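Local coordinates for protein DNA-(apurinic or apyrimidinic site) endonuclease 2 (Xenopus laevis, PDB 6WCD) that cleaves DNA as a metal-dependent 3'-5' exonuclease and weak apurinic/apyrimidinic endonuclease in base excision repair, here represented by its catalytic domain, at residues I126-D131 and E283-D288; P190-D195 and S242-H247. All coordinates share one frame; numbering follows the deposited sequence. Where two conformers were deposited one is given.

Interaction 1. Residues I126-D131 and E283-D288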
# COMPACT_ATOMS: atom_id res chain seq x y z
N ILE A 126 12.01 13.71 4.76
CA ILE A 126 11.30 14.05 5.99
C ILE A 126 12.35 14.61 6.96
O ILE A 126 13.54 14.32 6.86
CB ILE A 126 10.54 12.88 6.65
CG1 ILE A 126 11.50 11.72 7.00
CG2 ILE A 126 9.36 12.45 5.80
CD1 ILE A 126 10.91 10.68 7.95
N LEU A 127 11.89 15.44 7.91
CA LEU A 127 12.70 15.89 9.02
C LEU A 127 12.32 15.09 10.26
O LEU A 127 11.15 15.03 10.62
CB LEU A 127 12.52 17.38 9.26
CG LEU A 127 12.97 18.26 8.09
CD1 LEU A 127 12.48 19.68 8.31
CD2 LEU A 127 14.47 18.23 7.97
N ASN A 128 13.30 14.44 10.88
CA ASN A 128 13.02 13.54 11.98
C ASN A 128 12.98 14.30 13.31
O ASN A 128 13.05 15.53 13.37
CB ASN A 128 14.05 12.39 11.98
CG ASN A 128 15.42 12.81 12.48
OD1 ASN A 128 15.68 13.91 12.98
ND2 ASN A 128 16.33 11.84 12.41
N CYS A 129 12.93 13.58 14.44
CA CYS A 129 12.72 14.28 15.70
C CYS A 129 13.94 15.06 16.18
O CYS A 129 13.81 15.84 17.15
CB CYS A 129 12.25 13.28 16.77
SG CYS A 129 13.35 11.84 17.00
N GLU A 130 15.11 14.90 15.55
CA GLU A 130 16.27 15.73 15.82
C GLU A 130 16.47 16.79 14.74
O GLU A 130 17.49 17.46 14.73
CB GLU A 130 17.54 14.85 15.89
CG GLU A 130 17.41 13.63 16.80
CD GLU A 130 17.16 14.00 18.25
OE1 GLU A 130 17.69 15.04 18.70
OE2 GLU A 130 16.41 13.27 18.94
N ASP A 131 15.47 16.96 13.90
CA ASP A 131 15.44 17.86 12.74
C ASP A 131 16.54 17.55 11.72
O ASP A 131 17.06 18.45 11.06
CB ASP A 131 15.47 19.33 13.15
CG ASP A 131 14.75 20.22 12.13
OD1 ASP A 131 13.78 19.76 11.57
OD2 ASP A 131 15.23 21.41 12.02
N GLU A 283 8.81 3.60 16.48
CA GLU A 283 9.13 3.97 17.87
C GLU A 283 9.37 5.46 18.01
O GLU A 283 9.02 6.04 19.05
CB GLU A 283 10.36 3.21 18.34
CG GLU A 283 10.15 1.73 18.51
CD GLU A 283 11.45 0.95 18.81
OE1 GLU A 283 12.55 1.54 18.67
OE2 GLU A 283 11.37 -0.24 19.17
N SER A 284 10.02 6.09 17.03
CA SER A 284 10.43 7.49 17.22
C SER A 284 9.55 8.50 16.51
O SER A 284 9.54 9.67 16.94
CB SER A 284 11.86 7.70 16.74
OG SER A 284 12.73 6.88 17.48
N GLU A 285 8.85 8.15 15.45
CA GLU A 285 8.11 9.13 14.69
C GLU A 285 6.61 8.93 14.67
O GLU A 285 5.89 9.87 14.31
CB GLU A 285 8.60 9.18 13.24
CG GLU A 285 10.15 9.44 13.13
CD GLU A 285 10.63 10.79 13.62
OE1 GLU A 285 9.83 11.75 13.59
OE2 GLU A 285 11.83 10.91 14.02
N PHE A 286 6.10 7.75 15.00
CA PHE A 286 4.65 7.57 14.98
C PHE A 286 4.03 8.08 16.28
O PHE A 286 4.58 7.93 17.37
CB PHE A 286 4.25 6.09 14.80
CG PHE A 286 4.20 5.60 13.39
CD1 PHE A 286 5.21 5.77 12.48
CD2 PHE A 286 3.08 4.87 12.96
CE1 PHE A 286 5.12 5.25 11.18
CE2 PHE A 286 3.00 4.36 11.67
CZ PHE A 286 4.02 4.55 10.79
N LEU A 287 2.83 8.67 16.13
CA LEU A 287 1.98 9.03 17.25
C LEU A 287 0.83 8.04 17.46
O LEU A 287 0.40 7.85 18.62
CB LEU A 287 1.42 10.45 17.05
CG LEU A 287 2.48 11.54 17.15
CD1 LEU A 287 1.92 12.81 16.54
CD2 LEU A 287 2.92 11.81 18.57
N ASP A 288 0.25 7.54 16.38
CA ASP A 288 -0.86 6.61 16.48
C ASP A 288 -1.04 5.92 15.14
O ASP A 288 -0.52 6.36 14.12
CB ASP A 288 -2.13 7.33 16.91
CG ASP A 288 -3.19 6.42 17.55
OD1 ASP A 288 -3.02 5.18 17.69
OD2 ASP A 288 -4.24 7.00 17.98
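Cys129 and Glu285 mark the closest backbone approach, their CA atoms 7.0 Å apart, where the type I turn from Asn128 to Asp131 at the end of strand 119-127 meets the junction of helix 279-285 and strand 286-291. The gap is bridged by the side chain of Glu285. CG lies anti to the carbonyl carbon (chi1 -55°) and the chain bends at chi2, which brings the carboxylate round to the turn. There Glu285 OE2 accepts a hydrogen bond from the backbone N of Cys129 at 2.9 Å, through its syn lone pair; the N-H is well off straight, at 138°. Glu285 OE2 also lies 3.4 Å from CB of Asn128. The other oxygen, Glu285 OE1, stays 3.7 Å from Cys129 N, so the grip is one-armed. Beyond the carboxylate, the thiol of Cys129, modelled in two conformers, reaches toward Ser284 only loosely.

Asn128 caps its own turn. Its OD1 takes the backbone N of Glu130 at 2.8 Å, an Asx turn, with the donor 48° above the carbonyl plane. Asp131 N closes the type I turn on the backbone O of Asn128. Asn128 OD1 also meets Lys132 N just beyond the turn, and ND2 bonds Glu134 OE1 in strand 133-142, while Lys308 and Cys309 pack against Glu285.

This is the hairpin between strands 119-127 and 133-142, pinned to a helix-strand junction at the rim of the nuclease domain, away from the annotated catalytic residues. A carboxylate accepting a main-chain N-H ties the position of the turn to Glu285 through the backbone of Cys129, not its side chain, and the polar N-H would be expected to favour the ionised carboxylate.

Interaction 2. Residues P190-D195 and S242-H247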
# COMPACT_ATOMS: atom_id res chain seq x y z
N PRO A 190 -4.84 -14.50 15.98
CA PRO A 190 -6.27 -14.81 16.23
C PRO A 190 -7.13 -13.59 16.48
O PRO A 190 -8.28 -13.54 16.04
CB PRO A 190 -6.21 -15.74 17.46
CG PRO A 190 -4.94 -16.44 17.27
CD PRO A 190 -3.98 -15.38 16.79
N LEU A 191 -6.60 -12.58 17.19
CA LEU A 191 -7.31 -11.35 17.48
C LEU A 191 -7.74 -10.62 16.21
O LEU A 191 -8.67 -9.80 16.25
CB LEU A 191 -6.37 -10.46 18.30
CG LEU A 191 -6.91 -9.29 19.08
CD1 LEU A 191 -7.93 -9.79 20.09
CD2 LEU A 191 -5.74 -8.59 19.76
N ASP A 192 -7.07 -10.88 15.10
CA ASP A 192 -7.28 -10.18 13.85
C ASP A 192 -8.40 -10.75 13.02
O ASP A 192 -8.59 -10.31 11.87
CB ASP A 192 -5.99 -10.19 13.02
CG ASP A 192 -4.88 -9.40 13.70
OD1 ASP A 192 -5.14 -8.24 14.07
OD2 ASP A 192 -3.78 -9.95 13.94
N HIS A 193 -9.15 -11.71 13.53
CA HIS A 193 -10.16 -12.43 12.75
C HIS A 193 -11.34 -12.72 13.67
O HIS A 193 -11.17 -12.87 14.89
CB HIS A 193 -9.53 -13.72 12.18
CG HIS A 193 -10.40 -14.46 11.22
ND1 HIS A 193 -11.27 -15.44 11.62
CD2 HIS A 193 -10.53 -14.37 9.87
CE1 HIS A 193 -11.91 -15.92 10.57
NE2 HIS A 193 -11.47 -15.29 9.49
N CYS A 194 -12.50 -12.87 13.07
CA CYS A 194 -13.67 -13.19 13.85
C CYS A 194 -13.49 -14.58 14.48
O CYS A 194 -12.93 -15.50 13.86
CB CYS A 194 -14.92 -13.19 12.96
SG CYS A 194 -16.30 -12.23 13.63
N ASP A 195 -14.03 -14.76 15.68
CA ASP A 195 -13.99 -16.02 16.37
C ASP A 195 -14.86 -17.02 15.61
O ASP A 195 -15.86 -16.63 14.99
CB ASP A 195 -14.51 -15.92 17.80
CG ASP A 195 -13.60 -15.12 18.71
OD1 ASP A 195 -14.14 -14.39 19.58
OD2 ASP A 195 -12.36 -15.21 18.56
N SER A 242 2.05 -1.26 12.89
CA SER A 242 1.91 -0.05 13.71
C SER A 242 0.61 -0.06 14.48
O SER A 242 0.54 0.46 15.59
CB SER A 242 2.03 1.20 12.84
OG SER A 242 0.97 1.38 11.88
N PHE A 243 -0.48 -0.56 13.89
CA PHE A 243 -1.72 -0.61 14.63
C PHE A 243 -1.52 -1.33 15.96
O PHE A 243 -2.01 -0.88 16.99
CB PHE A 243 -2.82 -1.29 13.84
CG PHE A 243 -4.14 -1.41 14.58
CD1 PHE A 243 -4.91 -0.30 14.89
CD2 PHE A 243 -4.62 -2.63 14.98
CE1 PHE A 243 -6.06 -0.41 15.64
CE2 PHE A 243 -5.76 -2.76 15.69
CZ PHE A 243 -6.50 -1.66 16.02
N ARG A 244 -0.81 -2.47 15.95
CA ARG A 244 -0.66 -3.23 17.18
C ARG A 244 0.40 -2.66 18.10
O ARG A 244 0.39 -2.96 19.30
CB ARG A 244 -0.34 -4.69 16.84
CG ARG A 244 -1.52 -5.41 16.28
CD ARG A 244 -2.70 -5.50 17.24
NE ARG A 244 -3.82 -6.19 16.59
CZ ARG A 244 -5.07 -6.17 17.03
NH1 ARG A 244 -5.42 -5.42 18.06
NH2 ARG A 244 -5.99 -6.84 16.37
N TYR A 245 1.30 -1.83 17.60
CA TYR A 245 2.21 -1.13 18.48
C TYR A 245 1.42 -0.24 19.43
O TYR A 245 1.75 -0.11 20.60
CB TYR A 245 3.18 -0.30 17.62
CG TYR A 245 4.28 0.39 18.41
CD1 TYR A 245 4.16 1.72 18.79
CD2 TYR A 245 5.46 -0.27 18.71
CE1 TYR A 245 5.17 2.36 19.50
CE2 TYR A 245 6.46 0.37 19.40
CZ TYR A 245 6.31 1.66 19.80
OH TYR A 245 7.32 2.29 20.50
N PHE A 246 0.33 0.37 18.92
CA PHE A 246 -0.44 1.30 19.75
C PHE A 246 -1.68 0.67 20.36
O PHE A 246 -2.16 1.17 21.37
CB PHE A 246 -0.81 2.53 18.90
CG PHE A 246 0.38 3.37 18.52
CD1 PHE A 246 0.96 4.20 19.45
CD2 PHE A 246 0.91 3.30 17.27
CE1 PHE A 246 2.05 4.98 19.11
CE2 PHE A 246 1.99 4.06 16.95
CZ PHE A 246 2.55 4.88 17.86
N HIS A 247 -2.20 -0.41 19.77
CA HIS A 247 -3.46 -1.03 20.21
C HIS A 247 -3.29 -2.55 20.28
O HIS A 247 -3.93 -3.30 19.53
CB HIS A 247 -4.57 -0.63 19.24
CG HIS A 247 -4.68 0.84 19.13
ND1 HIS A 247 -5.15 1.61 20.16
CD2 HIS A 247 -4.27 1.69 18.15
CE1 HIS A 247 -5.06 2.89 19.82
NE2 HIS A 247 -4.54 2.97 18.60
O HOH W 1 -8.77 -6.98 16.45
O HOH W 2 -2.15 -8.68 15.52
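Arg244 and Asp192 form a salt bridge in which Arg244 NH2 donates to Asp192 OD1 at 2.8 Å, almost straight at 175°. The oxygen lies in the guanidinium plane but is met from above the carboxylate plane, the two planes being 43° apart. CD2 of Leu191, 3.6 Å from Arg244 NH1, and CE2 of Phe243 lie over opposite faces of the guanidinium, both offset toward its rim. Two waters flank the bridge: one joins Arg244 NH2 to Leu191 O, the other takes a weak bond from NE and donates to Asp192 OD2.

Farther out, the bend at chi2 (-62°) helps turn Arg244 back so that its NH1 donates to His247 O at 3.0 Å, just past its own helix, and also to Gln250 O. Asp192 is held in turn by Arg271, which forms a salt bridge to OD1, and by Arg189 N at OD2. Replacing Arg244 by an alanine is likely to cost Asp192 this salt-bridge partner and leave the carbonyl of His247 without this donor. The carboxylate probably offsets the repulsion between Arg244 and Arg271, so that both can hold the loop after strand 177-181 to helix 242-246 and strand 269-278.

Along the chain, interaction 2 is nested inside the loop closed by interaction 1, and their centres lie 23 Å apart within the one nuclease domain. Segments 283-288 and 242-247 join them directly: Asp288 OD1 and His247 NE2 are 2.8 Å apart, a probable hydrogen bond, while CE2 of Phe286 packs on CB of Ser242 at 3.5 Å. His247 thus links segment 283-288 through its ring and Arg244 through its carbonyl. Interaction 2 has the side chain of Asp192 about 10 Å from that of Asp273, important for activity by similarity, and about 12 Å from that of Asp183, the catalytic proton donor/acceptor. Interaction 1 sits away from these sites. Glu285 and Asp192 each lie about 10 Å, side chain to ligand, from a bound 1,4-butanediol.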